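Local structure of putative iron-uptake ABC transport system,periplasmic iron-binding protein (Campylobacter jejuni, 3E13) at residues Glu159-Ala164 against Val309-Glu314; Lys131-Met136 against Ala191-Met196; Lys79-Phe84 against Phe253-Leu258. The protein probably captures ferric iron in the periplasm and passes it to an ABC transporter for uptake. One frame throughout, in Å; residues are numbered along the deposited sequence.

Contact 1: Glu159-Ala164 against Val309-Glu314; sequences EAKAWA and VKIYDE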
ATOM      1  N   GLU A 159       7.387  19.745 -10.302  1.00 11.21           N
ATOM      2  CA  GLU A 159       6.153  19.731  -9.536  1.00 10.30           C
ATOM      3  C   GLU A 159       6.305  18.837  -8.305  1.00 10.48           C
ATOM      4  O   GLU A 159       5.896  19.207  -7.256  1.00 11.47           O
ATOM      5  CB  GLU A 159       4.995  19.194 -10.372  1.00 11.04           C
ATOM      6  CG  GLU A 159       3.698  18.886  -9.633  1.00 11.19           C
ATOM      7  CD  GLU A 159       3.108  20.059  -8.874  1.00 14.56           C
ATOM      8  OE1 GLU A 159       2.459  19.807  -7.818  1.00 15.63           O
ATOM      9  OE2 GLU A 159       3.330  21.217  -9.304  1.00 15.40           O
ATOM     10  N   ALA A 160       6.938  17.679  -8.456  1.00 10.46           N
ATOM     11  CA  ALA A 160       7.189  16.787  -7.308  1.00  9.89           C
ATOM     12  C   ALA A 160       7.928  17.464  -6.169  1.00  9.89           C
ATOM     13  O   ALA A 160       7.534  17.312  -5.010  1.00 10.08           O
ATOM     14  CB  ALA A 160       7.925  15.508  -7.734  1.00 10.21           C
ATOM     15  N   LYS A 161       8.981  18.223  -6.475  1.00  9.98           N
ATOM     16  CA  LYS A 161       9.772  18.848  -5.422  1.00 10.34           C
ATOM     17  C   LYS A 161       8.950  19.941  -4.791  1.00  9.88           C
ATOM     18  O   LYS A 161       8.942  20.087  -3.583  1.00 10.69           O
ATOM     19  CB  LYS A 161      11.076  19.408  -5.967  1.00 10.10           C
ATOM     20  CG  LYS A 161      11.963  19.950  -4.888  1.00 13.11           C
ATOM     21  CD  LYS A 161      13.292  20.385  -5.463  1.00 18.97           C
ATOM     22  CE  LYS A 161      14.096  21.113  -4.405  1.00 20.74           C
ATOM     23  NZ  LYS A 161      15.392  21.612  -4.974  1.00 22.15           N
ATOM     24  N   ALA A 162       8.257  20.745  -5.599  1.00 10.29           N
ATOM     25  CA  ALA A 162       7.416  21.791  -5.049  1.00 11.57           C
ATOM     26  C   ALA A 162       6.305  21.220  -4.135  1.00 11.41           C
ATOM     27  O   ALA A 162       5.992  21.802  -3.087  1.00 11.53           O
ATOM     28  CB  ALA A 162       6.845  22.602  -6.139  1.00 12.60           C
ATOM     29  N   TRP A 163       5.730  20.097  -4.557  1.00 12.46           N
ATOM     30  CA  TRP A 163       4.724  19.400  -3.761  1.00 12.25           C
ATOM     31  C   TRP A 163       5.272  18.932  -2.433  1.00 12.08           C
ATOM     32  O   TRP A 163       4.672  19.219  -1.393  1.00 11.99           O
ATOM     33  CB  TRP A 163       4.168  18.218  -4.532  1.00 11.27           C
ATOM     34  CG  TRP A 163       3.085  17.506  -3.805  1.00 10.92           C
ATOM     35  CD1 TRP A 163       1.745  17.833  -3.772  1.00  9.97           C
ATOM     36  CD2 TRP A 163       3.225  16.323  -3.052  1.00 11.40           C
ATOM     37  NE1 TRP A 163       1.054  16.919  -3.020  1.00 11.33           N
ATOM     38  CE2 TRP A 163       1.937  15.975  -2.554  1.00 12.62           C
ATOM     39  CE3 TRP A 163       4.322  15.521  -2.684  1.00 10.32           C
ATOM     40  CZ2 TRP A 163       1.730  14.843  -1.764  1.00 11.05           C
ATOM     41  CZ3 TRP A 163       4.102  14.416  -1.892  1.00 12.19           C
ATOM     42  CH2 TRP A 163       2.832  14.090  -1.434  1.00 13.08           C
ATOM     43  N   ALA A 164       6.418  18.286  -2.464  1.00 11.21           N
ATOM     44  CA  ALA A 164       7.047  17.757  -1.253  1.00 10.47           C
ATOM     45  C   ALA A 164       7.355  18.885  -0.259  1.00 12.11           C
ATOM     46  O   ALA A 164       7.073  18.764   0.924  1.00 11.76           O
ATOM     47  CB  ALA A 164       8.279  16.949  -1.596  1.00 11.00           C
ATOM     48  N   VAL A 309      12.882   9.413  -3.331  1.00 10.29           N
ATOM     49  CA  VAL A 309      13.669   9.403  -2.106  1.00 10.76           C
ATOM     50  C   VAL A 309      14.533  10.676  -2.001  1.00 11.15           C
ATOM     51  O   VAL A 309      14.548  11.365  -0.992  1.00 11.12           O
ATOM     52  CB  VAL A 309      14.529   8.109  -2.004  1.00 12.52           C
ATOM     53  CG1 VAL A 309      15.583   8.225  -0.872  1.00 12.15           C
ATOM     54  CG2 VAL A 309      13.639   6.914  -1.825  1.00 12.31           C
ATOM     55  N   LYS A 310      15.223  10.985  -3.089  1.00 10.93           N
ATOM     56  CA  LYS A 310      16.129  12.141  -3.121  1.00 11.65           C
ATOM     57  C   LYS A 310      15.371  13.445  -2.946  1.00 11.26           C
ATOM     58  O   LYS A 310      15.825  14.336  -2.256  1.00 11.47           O
ATOM     59  CB  LYS A 310      16.944  12.127  -4.395  1.00 11.87           C
ATOM     60  CG  LYS A 310      18.084  11.148  -4.319  1.00 15.21           C
ATOM     61  CD  LYS A 310      18.641  10.894  -5.673  1.00 18.67           C
ATOM     62  CE  LYS A 310      19.918  10.066  -5.590  1.00 22.33           C
ATOM     63  NZ  LYS A 310      20.437   9.677  -6.916  1.00 22.43           N
ATOM     64  N   ILE A 311      14.204  13.560  -3.567  1.00 10.10           N
ATOM     65  CA  ILE A 311      13.415  14.751  -3.387  1.00 10.78           C
ATOM     66  C   ILE A 311      12.933  14.943  -1.983  1.00 10.88           C
ATOM     67  O   ILE A 311      13.048  16.056  -1.443  1.00 11.37           O
ATOM     68  CB  ILE A 311      12.255  14.770  -4.390  1.00  9.18           C
ATOM     69  CG1 ILE A 311      12.794  14.947  -5.798  1.00 12.74           C
ATOM     70  CG2 ILE A 311      11.189  15.868  -4.048  1.00  9.94           C
ATOM     71  CD1 ILE A 311      11.675  14.957  -6.893  1.00 11.75           C
ATOM     72  N   TYR A 312      12.409  13.900  -1.334  1.00 10.25           N
ATOM     73  CA  TYR A 312      11.976  14.077   0.016  1.00 10.61           C
ATOM     74  C   TYR A 312      13.187  14.476   0.900  1.00 13.09           C
ATOM     75  O   TYR A 312      13.024  15.319   1.788  1.00 13.35           O
ATOM     76  CB  TYR A 312      11.391  12.778   0.550  1.00 10.62           C
ATOM     77  CG  TYR A 312       9.916  12.539   0.275  1.00  8.92           C
ATOM     78  CD1 TYR A 312       9.466  11.276  -0.124  1.00 10.06           C
ATOM     79  CD2 TYR A 312       8.966  13.507   0.521  1.00 10.61           C
ATOM     80  CE1 TYR A 312       8.091  11.023  -0.311  1.00  7.93           C
ATOM     81  CE2 TYR A 312       7.584  13.245   0.315  1.00 10.21           C
ATOM     82  CZ  TYR A 312       7.173  12.021  -0.085  1.00  9.38           C
ATOM     83  OH  TYR A 312       5.814  11.775  -0.231  1.00  8.68           O
ATOM     84  N   ASP A 313      14.335  13.845   0.679  1.00 14.72           N
ATOM     85  CA  ASP A 313      15.549  14.087   1.483  1.00 16.85           C
ATOM     86  C   ASP A 313      15.952  15.569   1.297  1.00 18.02           C
ATOM     87  O   ASP A 313      16.292  16.247   2.266  1.00 18.56           O
ATOM     88  CB  ASP A 313      16.729  13.173   1.054  1.00 17.33           C
ATOM     89  CG  ASP A 313      16.651  11.720   1.552  1.00 22.72           C
ATOM     90  OD1 ASP A 313      15.725  11.298   2.302  1.00 23.35           O
ATOM     91  OD2 ASP A 313      17.535  10.872   1.196  1.00 24.38           O
ATOM     92  N   GLU A 314      15.875  16.062   0.057  1.00 17.85           N
ATOM     93  CA  GLU A 314      16.302  17.417  -0.340  1.00 19.12           C
ATOM     94  C   GLU A 314      15.487  18.518   0.285  1.00 18.45           C
ATOM     95  O   GLU A 314      16.058  19.538   0.676  1.00 19.66           O
ATOM     96  CB  GLU A 314      16.196  17.630  -1.858  1.00 20.47           C
ATOM     97  CG  GLU A 314      17.188  16.888  -2.713  1.00 26.94           C
ATOM     98  CD  GLU A 314      16.842  16.916  -4.202  1.00 30.86           C
ATOM     99  OE1 GLU A 314      16.122  17.840  -4.681  1.00 36.66           O
ATOM    100  OE2 GLU A 314      17.273  15.982  -4.912  1.00 36.57           O
TER
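Lys161 and Ile311 mark the approach of helical segments 159-164 and 309-314: their CA atoms lie 5.8 Å apart, and the segment axes run in broadly the same direction, closing to 9.3 Å at a crossing angle of -42°. Ile311 is the central apolar group. With chi1 at -68° its CG2 branch stands anti to the backbone N, where it meets Lys161 CA at 3.6 Å and Ala164 CB at 4.0 Å, while CD1 reaches Ala160 CB at 3.9 Å; the branched chain thus rests on two successive turns of the facing helix. Tyr312 flanks Ala164, CD2 to CB 4.1 Å, and sends OH in plane to the benzo edge of Trp163, 3.6 Å from CZ3. Both polar groups have partners elsewhere: Tyr312 OH hydrogen-bonds with Ser144 O and Trp163 NE1 with Tyr122 O. At the solvent-exposed side, Lys161 NZ and Glu314 OE1 form a long salt bridge of 3.9 Å, probably a modest contribution. Leu148 of helix 142-155 touches both Trp163 and Tyr312. The result is helix-on-helix packing of helix 305-315 against helices 157-170 and 142-155, the latter carrying the iron ligand Tyr143, in a periplasmic binding protein fold.

Contact 2: Lys131-Met136 against Ala191-Met196; sequences KGEIVM and AKFAVM
Glu133 O takes two backbone donors from the facing segment, Lys192 N at 2.9 Å and Phe193 N at 3.0 Å. Phe193 N lies nearly in line with the carbonyl (C=O...N 167°), whereas Lys192 N comes in at 135° and tilted out of its plane. The pairing then settles into parallel strand register, Val135 N giving to Phe193 O at 2.9 Å and Val135 O accepting from Val195 N at 3.1 Å. Ile134 and Phe193 share one face of the sheet, where Ile134 CD1 touches Phe193 CB. On the other face Val135 packs with both branches, CG1 closing to 3.5 Å on Ala191 CB and CG2 resting against Ala194 CB. Farther along, Met136 and Val195 lie side by side. At the exposed end the Glu133 carboxylate meets the aliphatic part of Lys192, OE1 to CE 3.1 Å; a bend at chi4 (-86°) leaves NZ 4.3 Å from OE1, beyond a salt bridge. Outward of this shell, Met119 touches Ile134 and Phe193, and helix 179-188 backs the Val135 face through Gln182 and Gln185 on Val135 and Val186 on Ala194. Backbone bonds from Ala194 to Ala107 and from Met196 to Ile105 tie strand 193-197 to antiparallel strand 97-109. The pairing extends the sheet near the iron site: Val195 and Tyr143 side chains are about 7 Å apart, and strand 193-197 leads into helix 198-205, bearing ligands Tyr199 and Tyr200. Cohesion rests on main-chain bonds and buried apolar groups; the opposite charges probably add only weak long-range attraction.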
ATOM      1  N   LYS A 131      -1.848  25.467   5.110  1.00 16.03           N
ATOM      2  CA  LYS A 131      -0.758  25.412   6.092  1.00 15.81           C
ATOM      3  C   LYS A 131      -1.294  25.114   7.483  1.00 15.70           C
ATOM      4  O   LYS A 131      -2.248  25.770   7.952  1.00 16.75           O
ATOM      5  CB  LYS A 131       0.048  26.729   6.109  1.00 16.01           C
ATOM      6  CG  LYS A 131       1.297  26.636   6.958  1.00 17.43           C
ATOM      7  CD  LYS A 131       2.247  27.807   6.755  1.00 22.44           C
ATOM      8  CE  LYS A 131       3.422  27.769   7.756  1.00 26.03           C
ATOM      9  NZ  LYS A 131       4.576  28.717   7.419  1.00 27.51           N
ATOM     10  N   GLY A 132      -0.699  24.103   8.119  1.00 15.00           N
ATOM     11  CA  GLY A 132      -1.053  23.663   9.453  1.00 14.43           C
ATOM     12  C   GLY A 132      -2.263  22.762   9.526  1.00 14.59           C
ATOM     13  O   GLY A 132      -2.717  22.411  10.618  1.00 15.15           O
ATOM     14  N   GLU A 133      -2.767  22.375   8.366  1.00 13.75           N
ATOM     15  CA  GLU A 133      -4.060  21.676   8.299  1.00 13.81           C
ATOM     16  C   GLU A 133      -3.949  20.239   7.784  1.00 14.24           C
ATOM     17  O   GLU A 133      -4.961  19.518   7.784  1.00 13.32           O
ATOM     18  CB  GLU A 133      -5.047  22.452   7.419  1.00 15.37           C
ATOM     19  CG  GLU A 133      -5.475  23.801   8.006  1.00 18.55           C
ATOM     20  CD  GLU A 133      -6.466  24.544   7.103  1.00 26.05           C
ATOM     21  OE1 GLU A 133      -7.030  25.603   7.494  1.00 31.26           O
ATOM     22  OE2 GLU A 133      -6.716  24.052   5.990  1.00 30.45           O
ATOM     23  N   ILE A 134      -2.751  19.825   7.419  1.00 13.39           N
ATOM     24  CA  ILE A 134      -2.521  18.503   6.791  1.00 14.04           C
ATOM     25  C   ILE A 134      -1.714  17.625   7.724  1.00 12.40           C
ATOM     26  O   ILE A 134      -0.802  18.109   8.387  1.00 12.21           O
ATOM     27  CB  ILE A 134      -1.725  18.678   5.488  1.00 14.87           C
ATOM     28  CG1 ILE A 134      -2.345  19.740   4.585  1.00 17.33           C
ATOM     29  CG2 ILE A 134      -1.553  17.336   4.759  1.00 18.93           C
ATOM     30  CD1 ILE A 134      -3.657  19.437   4.175  1.00 16.65           C
ATOM     31  N   VAL A 135      -1.984  16.310   7.750  1.00 10.58           N
ATOM     32  CA  VAL A 135      -1.077  15.346   8.364  1.00  9.61           C
ATOM     33  C   VAL A 135      -0.756  14.208   7.370  1.00  9.91           C
ATOM     34  O   VAL A 135      -1.616  13.768   6.601  1.00 10.25           O
ATOM     35  CB  VAL A 135      -1.614  14.758   9.713  1.00 10.13           C
ATOM     36  CG1 VAL A 135      -1.553  15.829  10.813  1.00 11.91           C
ATOM     37  CG2 VAL A 135      -3.049  14.277   9.586  1.00 10.45           C
ATOM     38  N   MET A 136       0.479  13.736   7.434  1.00 10.34           N
ATOM     39  CA  MET A 136       0.956  12.649   6.625  1.00 10.26           C
ATOM     40  C   MET A 136       2.058  11.992   7.401  1.00 11.14           C
ATOM     41  O   MET A 136       2.811  12.663   8.099  1.00 10.62           O
ATOM     42  CB  MET A 136       1.482  13.146   5.283  1.00  9.42           C
ATOM     43  CG  MET A 136       1.823  12.006   4.315  1.00 10.47           C
ATOM     44  SD  MET A 136       2.277  12.614   2.664  1.00 12.64           S
ATOM     45  CE  MET A 136       4.018  12.742   2.828  1.00 13.66           C
ATOM     46  N   ALA A 191      -5.969  18.238  12.944  1.00 14.43           N
ATOM     47  CA  ALA A 191      -5.681  18.546  11.557  1.00 13.38           C
ATOM     48  C   ALA A 191      -6.964  18.348  10.787  1.00 13.00           C
ATOM     49  O   ALA A 191      -7.854  17.592  11.235  1.00 13.60           O
ATOM     50  CB  ALA A 191      -4.611  17.591  11.024  1.00 15.29           C
ATOM     51  N   LYS A 192      -7.111  19.023   9.669  1.00 11.69           N
ATOM     52  CA  LYS A 192      -8.307  18.859   8.868  1.00 12.15           C
ATOM     53  C   LYS A 192      -8.262  17.729   7.840  1.00 11.95           C
ATOM     54  O   LYS A 192      -9.306  17.159   7.522  1.00 11.08           O
ATOM     55  CB  LYS A 192      -8.624  20.128   8.129  1.00 13.46           C
ATOM     56  CG  LYS A 192      -8.963  21.326   9.072  1.00 17.78           C
ATOM     57  CD  LYS A 192      -9.291  22.552   8.235  1.00 22.08           C
ATOM     58  CE  LYS A 192      -9.138  23.863   8.991  1.00 29.02           C
ATOM     59  NZ  LYS A 192     -10.366  24.191   9.725  1.00 31.97           N
ATOM     60  N   PHE A 193      -7.083  17.389   7.353  1.00 11.94           N
ATOM     61  CA  PHE A 193      -6.948  16.436   6.250  1.00 11.17           C
ATOM     62  C   PHE A 193      -5.799  15.499   6.553  1.00 11.74           C
ATOM     63  O   PHE A 193      -4.725  15.951   6.938  1.00 11.43           O
ATOM     64  CB  PHE A 193      -6.657  17.150   4.926  1.00 11.45           C
ATOM     65  CG  PHE A 193      -7.753  18.120   4.494  1.00 11.86           C
ATOM     66  CD1 PHE A 193      -8.923  17.657   3.980  1.00 11.11           C
ATOM     67  CD2 PHE A 193      -7.566  19.484   4.593  1.00 11.61           C
ATOM     68  CE1 PHE A 193      -9.908  18.542   3.565  1.00 12.33           C
ATOM     69  CE2 PHE A 193      -8.533  20.375   4.178  1.00 13.23           C
ATOM     70  CZ  PHE A 193      -9.723  19.901   3.681  1.00 12.36           C
ATOM     71  N   ALA A 194      -6.028  14.206   6.349  1.00  9.32           N
ATOM     72  CA  ALA A 194      -5.018  13.190   6.465  1.00  9.65           C
ATOM     73  C   ALA A 194      -4.814  12.470   5.149  1.00 10.08           C
ATOM     74  O   ALA A 194      -5.795  12.050   4.539  1.00 11.03           O
ATOM     75  CB  ALA A 194      -5.427  12.197   7.492  1.00 10.45           C
ATOM     76  N   VAL A 195      -3.566  12.263   4.777  1.00  9.03           N
ATOM     77  CA  VAL A 195      -3.227  11.370   3.662  1.00  9.69           C
ATOM     78  C   VAL A 195      -3.200   9.946   4.190  1.00  9.23           C
ATOM     79  O   VAL A 195      -2.445   9.644   5.129  1.00  9.37           O
ATOM     80  CB  VAL A 195      -1.896  11.776   3.034  1.00  9.08           C
ATOM     81  CG1 VAL A 195      -1.562  10.845   1.898  1.00  9.04           C
ATOM     82  CG2 VAL A 195      -1.920  13.271   2.563  1.00 11.24           C
ATOM     83  N   MET A 196      -4.060   9.079   3.652  1.00  9.98           N
ATOM     84  CA  MET A 196      -4.160   7.712   4.132  1.00  9.60           C
ATOM     85  C   MET A 196      -4.791   6.730   3.124  1.00  9.59           C
ATOM     86  O   MET A 196      -5.511   7.139   2.227  1.00  9.36           O
ATOM     87  CB  MET A 196      -4.952   7.653   5.457  1.00 10.87           C
ATOM     88  CG  MET A 196      -6.429   8.073   5.350  1.00 10.63           C
ATOM     89  SD  MET A 196      -7.366   8.016   6.895  1.00 11.16           S
ATOM     90  CE  MET A 196      -7.183   6.339   7.293  1.00 11.27           C
TER

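Contact 3: Lys79-Phe84 against Phe253-Leu258; sequences KYLEEF and FMEFML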
ATOM      1  N   LYS A  79       0.113 -20.397 -14.681  1.00  9.59           N
ATOM      2  CA  LYS A  79      -1.130 -20.145 -15.407  1.00 10.78           C
ATOM      3  C   LYS A  79      -2.214 -19.559 -14.510  1.00  9.93           C
ATOM      4  O   LYS A  79      -3.073 -18.762 -14.975  1.00 10.32           O
ATOM      5  CB  LYS A  79      -1.674 -21.394 -16.076  1.00 11.70           C
ATOM      6  CG  LYS A  79      -0.906 -21.897 -17.281  1.00 11.09           C
ATOM      7  CD  LYS A  79      -1.557 -23.095 -17.894  1.00 12.35           C
ATOM      8  CE  LYS A  79      -0.955 -23.464 -19.240  1.00 14.36           C
ATOM      9  NZ  LYS A  79      -1.690 -24.680 -19.820  1.00 14.58           N
ATOM     10  N   TYR A  80      -2.186 -19.965 -13.252  1.00 10.68           N
ATOM     11  CA  TYR A  80      -3.162 -19.530 -12.276  1.00 10.58           C
ATOM     12  C   TYR A  80      -3.018 -18.018 -12.051  1.00  9.33           C
ATOM     13  O   TYR A  80      -3.998 -17.261 -12.163  1.00  8.79           O
ATOM     14  CB  TYR A  80      -3.038 -20.303 -10.971  1.00  9.85           C
ATOM     15  CG  TYR A  80      -4.229 -20.101 -10.077  1.00  8.36           C
ATOM     16  CD1 TYR A  80      -4.231 -19.128  -9.064  1.00  9.60           C
ATOM     17  CD2 TYR A  80      -5.410 -20.827 -10.262  1.00  7.90           C
ATOM     18  CE1 TYR A  80      -5.327 -18.888  -8.294  1.00  9.41           C
ATOM     19  CE2 TYR A  80      -6.485 -20.615  -9.450  1.00  8.36           C
ATOM     20  CZ  TYR A  80      -6.479 -19.612  -8.505  1.00  8.89           C
ATOM     21  OH  TYR A  80      -7.540 -19.404  -7.684  1.00  9.96           O
ATOM     22  N   LEU A  81      -1.789 -17.565 -11.753  1.00  8.89           N
ATOM     23  CA  LEU A  81      -1.572 -16.147 -11.523  1.00 10.00           C
ATOM     24  C   LEU A  81      -1.876 -15.307 -12.772  1.00 10.07           C
ATOM     25  O   LEU A  81      -2.405 -14.185 -12.663  1.00  9.76           O
ATOM     26  CB  LEU A  81      -0.122 -15.895 -11.044  1.00 10.10           C
ATOM     27  CG  LEU A  81       0.326 -16.519  -9.738  1.00  9.98           C
ATOM     28  CD1 LEU A  81       1.794 -16.198  -9.486  1.00 11.95           C
ATOM     29  CD2 LEU A  81      -0.519 -15.973  -8.518  1.00 12.87           C
ATOM     30  N   GLU A  82      -1.551 -15.819 -13.961  1.00 10.38           N
ATOM     31  CA  GLU A  82      -1.702 -15.053 -15.163  1.00  9.41           C
ATOM     32  C   GLU A  82      -3.180 -14.999 -15.544  1.00  9.61           C
ATOM     33  O   GLU A  82      -3.629 -14.054 -16.154  1.00 10.78           O
ATOM     34  CB  GLU A  82      -0.823 -15.616 -16.312  1.00 10.65           C
ATOM     35  CG  GLU A  82       0.648 -15.433 -15.956  1.00 10.69           C
ATOM     36  CD  GLU A  82       1.601 -16.090 -16.901  1.00 15.48           C
ATOM     37  OE1 GLU A  82       2.796 -15.942 -16.663  1.00 18.43           O
ATOM     38  OE2 GLU A  82       1.161 -16.706 -17.894  1.00 18.27           O
ATOM     39  N   GLU A  83      -3.938 -15.988 -15.150  1.00  9.51           N
ATOM     40  CA  GLU A  83      -5.377 -15.977 -15.499  1.00  9.73           C
ATOM     41  C   GLU A  83      -6.140 -14.975 -14.658  1.00  9.76           C
ATOM     42  O   GLU A  83      -7.086 -14.297 -15.120  1.00 11.04           O
ATOM     43  CB  GLU A  83      -5.985 -17.351 -15.343  1.00 10.10           C
ATOM     44  CG  GLU A  83      -7.487 -17.363 -15.711  1.00 11.05           C
ATOM     45  CD  GLU A  83      -7.982 -18.674 -16.197  1.00 16.45           C
ATOM     46  OE1 GLU A  83      -7.211 -19.385 -16.888  1.00 21.71           O
ATOM     47  OE2 GLU A  83      -9.146 -19.012 -15.853  1.00 18.26           O
ATOM     48  N   PHE A  84      -5.746 -14.860 -13.417  1.00  9.41           N
ATOM     49  CA  PHE A  84      -6.543 -14.088 -12.486  1.00  9.56           C
ATOM     50  C   PHE A  84      -5.975 -12.716 -12.143  1.00  9.24           C
ATOM     51  O   PHE A  84      -6.697 -11.885 -11.596  1.00 11.76           O
ATOM     52  CB  PHE A  84      -6.855 -14.921 -11.238  1.00  9.31           C
ATOM     53  CG  PHE A  84      -7.759 -16.077 -11.524  1.00  9.88           C
ATOM     54  CD1 PHE A  84      -7.345 -17.384 -11.352  1.00 12.17           C
ATOM     55  CD2 PHE A  84      -9.023 -15.841 -12.023  1.00 11.79           C
ATOM     56  CE1 PHE A  84      -8.170 -18.448 -11.690  1.00  9.56           C
ATOM     57  CE2 PHE A  84      -9.840 -16.869 -12.302  1.00 10.91           C
ATOM     58  CZ  PHE A  84      -9.417 -18.180 -12.162  1.00 10.74           C
ATOM     59  N   PHE A 253       1.875 -21.028  -2.468  1.00 10.10           N
ATOM     60  CA  PHE A 253       1.444 -19.932  -1.623  1.00  9.48           C
ATOM     61  C   PHE A 253       1.005 -18.724  -2.451  1.00  9.27           C
ATOM     62  O   PHE A 253      -0.009 -18.091  -2.121  1.00  9.37           O
ATOM     63  CB  PHE A 253       2.536 -19.513  -0.585  1.00  9.70           C
ATOM     64  CG  PHE A 253       2.035 -18.547   0.391  1.00 10.32           C
ATOM     65  CD1 PHE A 253       1.318 -18.951   1.500  1.00  9.09           C
ATOM     66  CD2 PHE A 253       2.222 -17.188   0.187  1.00 11.65           C
ATOM     67  CE1 PHE A 253       0.783 -18.012   2.399  1.00 10.60           C
ATOM     68  CE2 PHE A 253       1.710 -16.260   1.077  1.00 11.61           C
ATOM     69  CZ  PHE A 253       0.995 -16.678   2.169  1.00  9.36           C
ATOM     70  N   MET A 254       1.780 -18.385  -3.485  1.00  9.32           N
ATOM     71  CA  MET A 254       1.483 -17.250  -4.350  1.00  9.38           C
ATOM     72  C   MET A 254       0.086 -17.491  -5.004  1.00  9.76           C
ATOM     73  O   MET A 254      -0.768 -16.592  -4.984  1.00  8.28           O
ATOM     74  CB  MET A 254       2.603 -17.100  -5.376  1.00  9.28           C
ATOM     75  CG  MET A 254       3.891 -16.593  -4.757  1.00 11.13           C
ATOM     76  SD  MET A 254       5.293 -16.742  -5.835  1.00 11.61           S
ATOM     77  CE  MET A 254       5.032 -15.373  -6.929  1.00 10.49           C
ATOM     78  N   GLU A 255      -0.135 -18.712  -5.499  1.00  8.70           N
ATOM     79  CA  GLU A 255      -1.424 -19.045  -6.109  1.00  9.49           C
ATOM     80  C   GLU A 255      -2.548 -19.005  -5.086  1.00  9.33           C
ATOM     81  O   GLU A 255      -3.647 -18.510  -5.390  1.00 10.72           O
ATOM     82  CB  GLU A 255      -1.348 -20.394  -6.830  1.00  9.80           C
ATOM     83  CG  GLU A 255      -0.438 -20.345  -8.046  1.00 10.15           C
ATOM     84  CD  GLU A 255      -0.273 -21.655  -8.770  1.00 13.50           C
ATOM     85  OE1 GLU A 255      -0.795 -22.731  -8.290  1.00 16.62           O
ATOM     86  OE2 GLU A 255       0.313 -21.628  -9.873  1.00 12.73           O
ATOM     87  N   PHE A 256      -2.284 -19.487  -3.888  1.00  9.96           N
ATOM     88  CA  PHE A 256      -3.267 -19.493  -2.820  1.00  9.86           C
ATOM     89  C   PHE A 256      -3.731 -18.052  -2.499  1.00  9.57           C
ATOM     90  O   PHE A 256      -4.908 -17.807  -2.223  1.00 10.28           O
ATOM     91  CB  PHE A 256      -2.633 -20.169  -1.602  1.00  9.78           C
ATOM     92  CG  PHE A 256      -3.557 -20.351  -0.436  1.00 11.38           C
ATOM     93  CD1 PHE A 256      -4.566 -21.304  -0.475  1.00 14.48           C
ATOM     94  CD2 PHE A 256      -3.413 -19.580   0.712  1.00 12.45           C
ATOM     95  CE1 PHE A 256      -5.410 -21.512   0.631  1.00 14.21           C
ATOM     96  CE2 PHE A 256      -4.286 -19.786   1.819  1.00 13.58           C
ATOM     97  CZ  PHE A 256      -5.277 -20.742   1.740  1.00 14.58           C
ATOM     98  N   MET A 257      -2.824 -17.085  -2.572  1.00  8.49           N
ATOM     99  CA  MET A 257      -3.184 -15.693  -2.294  1.00  9.76           C
ATOM    100  C   MET A 257      -4.176 -15.131  -3.319  1.00  9.28           C
ATOM    101  O   MET A 257      -4.894 -14.189  -2.995  1.00  9.38           O
ATOM    102  CB  MET A 257      -1.959 -14.803  -2.267  1.00  9.10           C
ATOM    103  CG  MET A 257      -1.008 -15.012  -1.065  1.00 11.24           C
ATOM    104  SD  MET A 257      -1.797 -14.992   0.511  1.00 11.43           S
ATOM    105  CE  MET A 257      -2.454 -13.367   0.496  1.00 12.24           C
ATOM    106  N   LEU A 258      -4.251 -15.713  -4.507  1.00  8.85           N
ATOM    107  CA  LEU A 258      -5.230 -15.289  -5.530  1.00  8.84           C
ATOM    108  C   LEU A 258      -6.439 -16.193  -5.581  1.00  9.37           C
ATOM    109  O   LEU A 258      -7.260 -16.058  -6.494  1.00  8.94           O
ATOM    110  CB  LEU A 258      -4.553 -15.147  -6.916  1.00 10.62           C
ATOM    111  CG  LEU A 258      -3.960 -13.794  -7.280  1.00 11.39           C
ATOM    112  CD1 LEU A 258      -5.031 -12.738  -7.457  1.00 13.87           C
ATOM    113  CD2 LEU A 258      -2.906 -13.395  -6.255  1.00 10.73           C
TER
HETATM  114  O   HOH W   1      -0.874 -22.657 -12.347  1.00 16.05           O
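Glu255 OE2 has two hydrogen-bond partners: a water that donates to it at 2.9 Å, and Ser78 OG, just before segment 79-84. The same water accepts from Tyr80 N at 3.1 Å, making a bridge from the first turn of one helix to the side chain of the other, and Ser78 OG also takes Leu81 N, so both routes end on amides of that first turn. The carboxylate lies beside Tyr80 CB, its plane turned 44° from that of the ring. With CG anti to the backbone N (chi1 -166°), the phenol extends along the facing helix, CE1 coming to 3.4 Å from Glu255 O. Its OH lies 3.6 Å from Leu258 O, too far to count as a hydrogen bond; that carbonyl accepts from Arg276 NH1. Phe84 holds one face of the phenol, CD1 standing 3.7 Å above the centre of the Tyr80 ring, and itself makes a cation-pi contact with Arg276. On the buried side Leu81 CD2 reaches Met254 O at 3.6 Å and Leu258 CD2 at 4.2 Å, while CD1 approaches the Met254 methyl. Beneath them, Phe97 touches Leu81 and Met254, Ile99 touches Leu258, and Ile238 and Met240 of strand 233-241 touch Met254. The segment axes pass 9.4 Å apart with their N-to-C directions 26° apart, so they run broadly the same way. Such helices layered on a central sheet, here on strands 97-109 and 233-241, characterise the alpha/beta lobes of periplasmic binding proteins.

Contacts 1 and 2 are neighbours, about 18 Å apart between centres, and they touch where Met136 CE packs 3.7 Å from Tyr312 OH. Contact 3 lies across the chain's centre, about 37 and 38 Å from them between centres, with no touch. Along the chain, contact 2 is nested inside the loop closed by contact 3, whereas contact 1 crosses both others. Strand 97-109 connects the regions: it pairs with strand 193-197 of contact 2 and underlies the helices of contact 3. This spread matches a two-lobed binding protein holding iron through His11 and Tyr12, probably from one lobe, and Tyr143, Tyr199 and Tyr200, probably from the other, with long strands probably acting as the hinge.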